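Local coordinates for hypothetical protein (PDB 4OO3) that is of unproven function but is probably an NAD(P)-dependent oxidoreductase, pairing a Rossmann-type dinucleotide-binding domain with a C-terminal oxidoreductase domain, at residues A[339-352]-A[378-392]. Residues are numbered along the deposited sequence; the frame is centred on the assembly and turned at random.
Sequences QPELFVEAVKGVDL and VGDGVWQVEIPAKYR
The guanidinium of Arg392 carries the flat side-chain end of Gln339 on one face, the two planes 3° apart and Gln339 CD 3.5 Å above that of Arg392, while Pro340 O lies at its edge. There NH1 and NH2 of Arg392 both grip Pro340 O, at 2.8 and 2.9 Å, though neither bond is straight (141° and 136° at hydrogen). A bend at chi2 brings the guanidinium edge to Pro340 O, and NH2 also forms a salt bridge 3.3 Å from Glu341 OE1. That oxygen takes a weak bond from Gln384 NE2 and one from a water, which also bridges Leu342 N and Val385 O, beside the direct bond from Val385 N to Leu342 O. Oblique to this amide, the Phe343 ring receives Gln384 CG off-centre in a CH-pi contact and meets Val378 CG2 at its edge; Arg331 adds a cation-pi contact. Strands 341-346 and 382-386 run antiparallel in the C-terminal domain's mixed sheet, Val344 and Trp383 exchanging both backbone bonds, nearly straight (Val344 N to Trp383 O 2.7 Å). The Val344-Trp383 face packs against helix 352-369. An alanine in place of Arg392 would probably leave Pro340 O without both donors and Glu341 without its cationic mate. The guanidinium's two bonds to a backbone carbonyl, with its salt bridge, extend the contact beyond the last direct backbone bond, and its positive charge probably helps keep Glu341 ionised.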
loop_
_atom_site.group_PDB
_atom_site.type_symbol
_atom_site.label_atom_id
_atom_site.label_comp_id
_atom_site.label_asym_id
_atom_site.label_seq_id
_atom_site.Cartn_x
_atom_site.Cartn_y
_atom_site.Cartn_z
ATOM N N GLN A 339 12.166 6.005 12.173
ATOM C CA GLN A 339 10.940 6.783 12.077
ATOM C C GLN A 339 11.164 7.861 11.017
ATOM O O GLN A 339 12.146 8.598 11.093
ATOM C CB GLN A 339 10.606 7.432 13.421
ATOM C CG GLN A 339 9.781 8.703 13.301
ATOM C CD GLN A 339 9.163 9.135 14.609
ATOM O OE1 GLN A 339 9.562 10.143 15.192
ATOM N NE2 GLN A 339 8.182 8.380 15.075
ATOM N N PRO A 340 10.255 7.971 10.032
ATOM C CA PRO A 340 10.491 8.911 8.926
ATOM C C PRO A 340 10.572 10.375 9.372
ATOM O O PRO A 340 9.758 10.820 10.185
ATOM C CB PRO A 340 9.291 8.682 7.992
ATOM C CG PRO A 340 8.245 8.040 8.829
ATOM C CD PRO A 340 8.963 7.268 9.900
ATOM N N GLU A 341 11.573 11.089 8.857
ATOM C CA GLU A 341 11.741 12.510 9.110
ATOM C C GLU A 341 11.866 13.218 7.775
ATOM O O GLU A 341 12.509 12.707 6.857
ATOM C CB GLU A 341 12.997 12.789 9.950
ATOM C CG GLU A 341 13.007 12.171 11.346
ATOM C CD GLU A 341 11.902 12.682 12.264
ATOM O OE1 GLU A 341 11.290 13.730 11.964
ATOM O OE2 GLU A 341 11.640 12.026 13.297
ATOM N N LEU A 342 11.257 14.399 7.685
ATOM C CA LEU A 342 11.199 15.178 6.450
ATOM C C LEU A 342 12.177 16.352 6.507
ATOM O O LEU A 342 12.303 17.009 7.541
ATOM C CB LEU A 342 9.767 15.687 6.233
ATOM C CG LEU A 342 9.459 16.598 5.037
ATOM C CD1 LEU A 342 9.832 15.971 3.700
ATOM C CD2 LEU A 342 7.980 16.962 5.066
ATOM N N PHE A 343 12.871 16.600 5.393
ATOM C CA PHE A 343 13.803 17.721 5.277
ATOM C C PHE A 343 13.543 18.566 4.026
ATOM O O PHE A 343 13.132 18.049 2.990
ATOM C CB PHE A 343 15.247 17.207 5.253
ATOM C CG PHE A 343 15.660 16.490 6.509
ATOM C CD1 PHE A 343 15.345 15.156 6.694
ATOM C CD2 PHE A 343 16.367 17.153 7.504
ATOM C CE1 PHE A 343 15.715 14.494 7.851
ATOM C CE2 PHE A 343 16.748 16.494 8.664
ATOM C CZ PHE A 343 16.423 15.162 8.837
ATOM N N VAL A 344 13.788 19.870 4.147
ATOM C CA VAL A 344 13.776 20.803 3.024
ATOM C C VAL A 344 15.214 21.220 2.741
ATOM O O VAL A 344 15.887 21.763 3.615
ATOM C CB VAL A 344 12.964 22.074 3.353
ATOM C CG1 VAL A 344 13.048 23.086 2.209
ATOM C CG2 VAL A 344 11.518 21.720 3.669
ATOM N N GLU A 345 15.681 20.970 1.523
ATOM C CA GLU A 345 17.062 21.253 1.153
ATOM C C GLU A 345 17.086 22.178 -0.050
ATOM O O GLU A 345 16.656 21.797 -1.136
ATOM C CB GLU A 345 17.799 19.950 0.841
ATOM C CG GLU A 345 17.539 18.856 1.866
ATOM C CD GLU A 345 18.562 17.730 1.827
ATOM O OE1 GLU A 345 19.296 17.607 0.823
ATOM O OE2 GLU A 345 18.626 16.967 2.809
ATOM N N ALA A 346 17.570 23.398 0.140
ATOM C CA ALA A 346 17.611 24.354 -0.955
ATOM C C ALA A 346 18.580 23.869 -2.016
ATOM O O ALA A 346 19.574 23.208 -1.705
ATOM C CB ALA A 346 18.017 25.728 -0.457
ATOM N N VAL A 347 18.265 24.182 -3.269
ATOM C CA VAL A 347 19.139 23.878 -4.393
ATOM C C VAL A 347 20.340 24.819 -4.319
ATOM O O VAL A 347 20.202 25.966 -3.896
ATOM C CB VAL A 347 18.380 24.025 -5.734
ATOM C CG1 VAL A 347 19.327 24.017 -6.927
ATOM C CG2 VAL A 347 17.344 22.914 -5.868
ATOM N N LYS A 348 21.518 24.320 -4.696
ATOM C CA LYS A 348 22.740 25.136 -4.708
ATOM C C LYS A 348 22.618 26.327 -5.666
ATOM O O LYS A 348 21.988 26.221 -6.720
ATOM C CB LYS A 348 23.962 24.288 -5.075
ATOM C CG LYS A 348 23.835 23.538 -6.390
ATOM C CD LYS A 348 25.113 22.808 -6.742
ATOM C CE LYS A 348 24.893 21.895 -7.933
ATOM N NZ LYS A 348 26.151 21.196 -8.303
ATOM N N GLY A 349 23.209 27.458 -5.278
ATOM C CA GLY A 349 23.198 28.677 -6.094
ATOM C C GLY A 349 22.161 29.717 -5.697
ATOM O O GLY A 349 22.306 30.893 -6.035
ATOM N N VAL A 350 21.123 29.295 -4.974
ATOM C CA VAL A 350 19.995 30.174 -4.637
ATOM C C VAL A 350 20.362 31.223 -3.593
ATOM O O VAL A 350 21.315 31.048 -2.831
ATOM C CB VAL A 350 18.769 29.391 -4.101
ATOM C CG1 VAL A 350 18.296 28.348 -5.112
ATOM C CG2 VAL A 350 19.064 28.762 -2.740
ATOM N N ASP A 351 19.584 32.304 -3.564
ATOM C CA ASP A 351 19.712 33.333 -2.536
ATOM C C ASP A 351 19.143 32.792 -1.220
ATOM O O ASP A 351 17.928 32.799 -1.003
ATOM C CB ASP A 351 18.980 34.607 -2.970
ATOM C CG ASP A 351 19.205 35.767 -2.025
ATOM O OD1 ASP A 351 20.072 35.658 -1.131
ATOM O OD2 ASP A 351 18.515 36.794 -2.184
ATOM N N LEU A 352 20.039 32.325 -0.352
ATOM C CA LEU A 352 19.664 31.544 0.832
ATOM C C LEU A 352 19.022 32.408 1.927
ATOM O O LEU A 352 18.214 31.917 2.722
ATOM C CB LEU A 352 20.896 30.808 1.379
ATOM C CG LEU A 352 20.712 29.388 1.912
ATOM C CD1 LEU A 352 20.299 28.430 0.802
ATOM C CD2 LEU A 352 22.001 28.916 2.571
ATOM N N VAL A 378 19.117 22.804 10.307
ATOM C CA VAL A 378 20.034 21.741 10.753
ATOM C C VAL A 378 21.327 21.745 9.942
ATOM O O VAL A 378 22.082 20.773 9.962
ATOM C CB VAL A 378 19.374 20.341 10.681
ATOM C CG1 VAL A 378 18.266 20.215 11.717
ATOM C CG2 VAL A 378 18.840 20.050 9.281
ATOM N N GLY A 379 21.587 22.859 9.264
ATOM C CA GLY A 379 22.691 22.979 8.312
ATOM C C GLY A 379 22.288 24.032 7.305
ATOM O O GLY A 379 21.100 24.193 7.034
ATOM N N ASP A 380 23.247 24.770 6.755
ATOM C CA ASP A 380 22.884 25.888 5.879
ATOM C C ASP A 380 22.252 25.362 4.583
ATOM O O ASP A 380 22.816 24.512 3.896
ATOM C CB ASP A 380 24.061 26.849 5.624
ATOM C CG ASP A 380 25.207 26.200 4.876
ATOM O OD1 ASP A 380 25.526 25.027 5.168
ATOM O OD2 ASP A 380 25.790 26.877 4.001
ATOM N N GLY A 381 21.052 25.850 4.288
ATOM C CA GLY A 381 20.272 25.357 3.160
ATOM C C GLY A 381 19.539 24.049 3.424
ATOM O O GLY A 381 19.008 23.449 2.487
ATOM N N VAL A 382 19.501 23.608 4.687
ATOM C CA VAL A 382 18.838 22.353 5.071
ATOM C C VAL A 382 18.018 22.509 6.361
ATOM O O VAL A 382 18.578 22.753 7.434
ATOM C CB VAL A 382 19.850 21.208 5.268
ATOM C CG1 VAL A 382 19.117 19.893 5.516
ATOM C CG2 VAL A 382 20.771 21.088 4.059
ATOM N N TRP A 383 16.697 22.353 6.243
ATOM C CA TRP A 383 15.768 22.463 7.374
ATOM C C TRP A 383 15.005 21.166 7.599
ATOM O O TRP A 383 14.421 20.617 6.664
ATOM C CB TRP A 383 14.745 23.571 7.124
ATOM C CG TRP A 383 15.320 24.951 7.138
ATOM C CD1 TRP A 383 15.333 25.822 8.187
ATOM C CD2 TRP A 383 15.962 25.619 6.051
ATOM N NE1 TRP A 383 15.946 26.993 7.820
ATOM C CE2 TRP A 383 16.344 26.895 6.514
ATOM C CE3 TRP A 383 16.254 25.263 4.728
ATOM C CZ2 TRP A 383 17.002 27.821 5.699
ATOM C CZ3 TRP A 383 16.914 26.188 3.916
ATOM C CH2 TRP A 383 17.278 27.451 4.408
ATOM N N GLN A 384 15.001 20.683 8.838
ATOM C CA GLN A 384 14.146 19.567 9.213
ATOM C C GLN A 384 12.756 20.078 9.584
ATOM O O GLN A 384 12.630 21.087 10.271
ATOM C CB GLN A 384 14.730 18.808 10.399
ATOM C CG GLN A 384 13.844 17.657 10.858
ATOM C CD GLN A 384 14.570 16.643 11.716
ATOM O OE1 GLN A 384 15.786 16.713 11.899
ATOM N NE2 GLN A 384 13.820 15.684 12.249
ATOM N N VAL A 385 11.726 19.361 9.146
ATOM C CA VAL A 385 10.350 19.669 9.518
ATOM C C VAL A 385 10.019 18.980 10.832
ATOM O O VAL A 385 9.794 17.780 10.871
ATOM C CB VAL A 385 9.343 19.230 8.437
ATOM C CG1 VAL A 385 7.915 19.593 8.845
ATOM C CG2 VAL A 385 9.682 19.868 7.096
ATOM N N GLU A 386 9.992 19.757 11.907
ATOM C CA GLU A 386 9.670 19.256 13.232
ATOM C C GLU A 386 8.191 18.866 13.277
ATOM O O GLU A 386 7.324 19.694 13.044
ATOM C CB GLU A 386 9.972 20.345 14.267
ATOM C CG GLU A 386 10.055 19.880 15.713
ATOM C CD GLU A 386 10.218 21.038 16.695
ATOM O OE1 GLU A 386 10.396 22.198 16.257
ATOM O OE2 GLU A 386 10.162 20.790 17.917
ATOM N N ILE A 387 7.916 17.602 13.576
ATOM C CA ILE A 387 6.557 17.072 13.608
ATOM C C ILE A 387 6.231 16.576 15.012
ATOM O O ILE A 387 6.907 15.679 15.515
ATOM C CB ILE A 387 6.414 15.891 12.633
ATOM C CG1 ILE A 387 6.720 16.339 11.201
ATOM C CG2 ILE A 387 5.011 15.294 12.705
ATOM C CD1 ILE A 387 7.131 15.210 10.282
ATOM N N PRO A 388 5.198 17.150 15.654
ATOM C CA PRO A 388 4.739 16.662 16.958
ATOM C C PRO A 388 4.435 15.159 16.994
ATOM O O PRO A 388 3.924 14.599 16.020
ATOM C CB PRO A 388 3.457 17.453 17.188
ATOM C CG PRO A 388 3.692 18.739 16.479
ATOM C CD PRO A 388 4.525 18.408 15.275
ATOM N N ALA A 389 4.742 14.529 18.128
ATOM C CA ALA A 389 4.561 13.092 18.313
ATOM C C ALA A 389 3.125 12.632 18.094
ATOM O O ALA A 389 2.909 11.489 17.707
ATOM C CB ALA A 389 5.020 12.677 19.705
ATOM N N LYS A 390 2.155 13.512 18.349
ATOM C CA LYS A 390 0.736 13.171 18.200
ATOM C C LYS A 390 0.356 12.756 16.775
ATOM O O LYS A 390 -0.568 11.968 16.594
ATOM C CB LYS A 390 -0.176 14.313 18.679
ATOM C CG LYS A 390 0.154 15.686 18.101
ATOM C CD LYS A 390 -1.093 16.527 17.847
ATOM C CE LYS A 390 -1.787 16.117 16.550
ATOM N NZ LYS A 390 -2.998 16.929 16.236
ATOM N N TYR A 391 1.071 13.271 15.773
ATOM C CA TYR A 391 0.832 12.895 14.378
ATOM C C TYR A 391 1.338 11.489 14.010
ATOM O O TYR A 391 0.997 10.979 12.942
ATOM C CB TYR A 391 1.469 13.903 13.429
ATOM C CG TYR A 391 0.833 15.269 13.447
ATOM C CD1 TYR A 391 -0.348 15.517 12.754
ATOM C CD2 TYR A 391 1.421 16.324 14.142
ATOM C CE1 TYR A 391 -0.928 16.776 12.757
ATOM C CE2 TYR A 391 0.849 17.585 14.149
ATOM C CZ TYR A 391 -0.326 17.805 13.455
ATOM O OH TYR A 391 -0.902 19.054 13.468
ATOM N N ARG A 392 2.147 10.872 14.872
ATOM C CA ARG A 392 2.673 9.527 14.616
ATOM C C ARG A 392 1.639 8.490 15.018
ATOM O O ARG A 392 1.853 7.700 15.928
ATOM C CB ARG A 392 3.983 9.296 15.378
ATOM C CG ARG A 392 5.060 10.338 15.110
ATOM C CD ARG A 392 5.505 10.338 13.658
ATOM N NE ARG A 392 6.578 11.299 13.433
ATOM C CZ ARG A 392 7.400 11.296 12.387
ATOM N NH1 ARG A 392 7.298 10.367 11.435
ATOM N NH2 ARG A 392 8.343 12.230 12.298
HETATM O O HOH W 1 10.342 15.288 9.960
#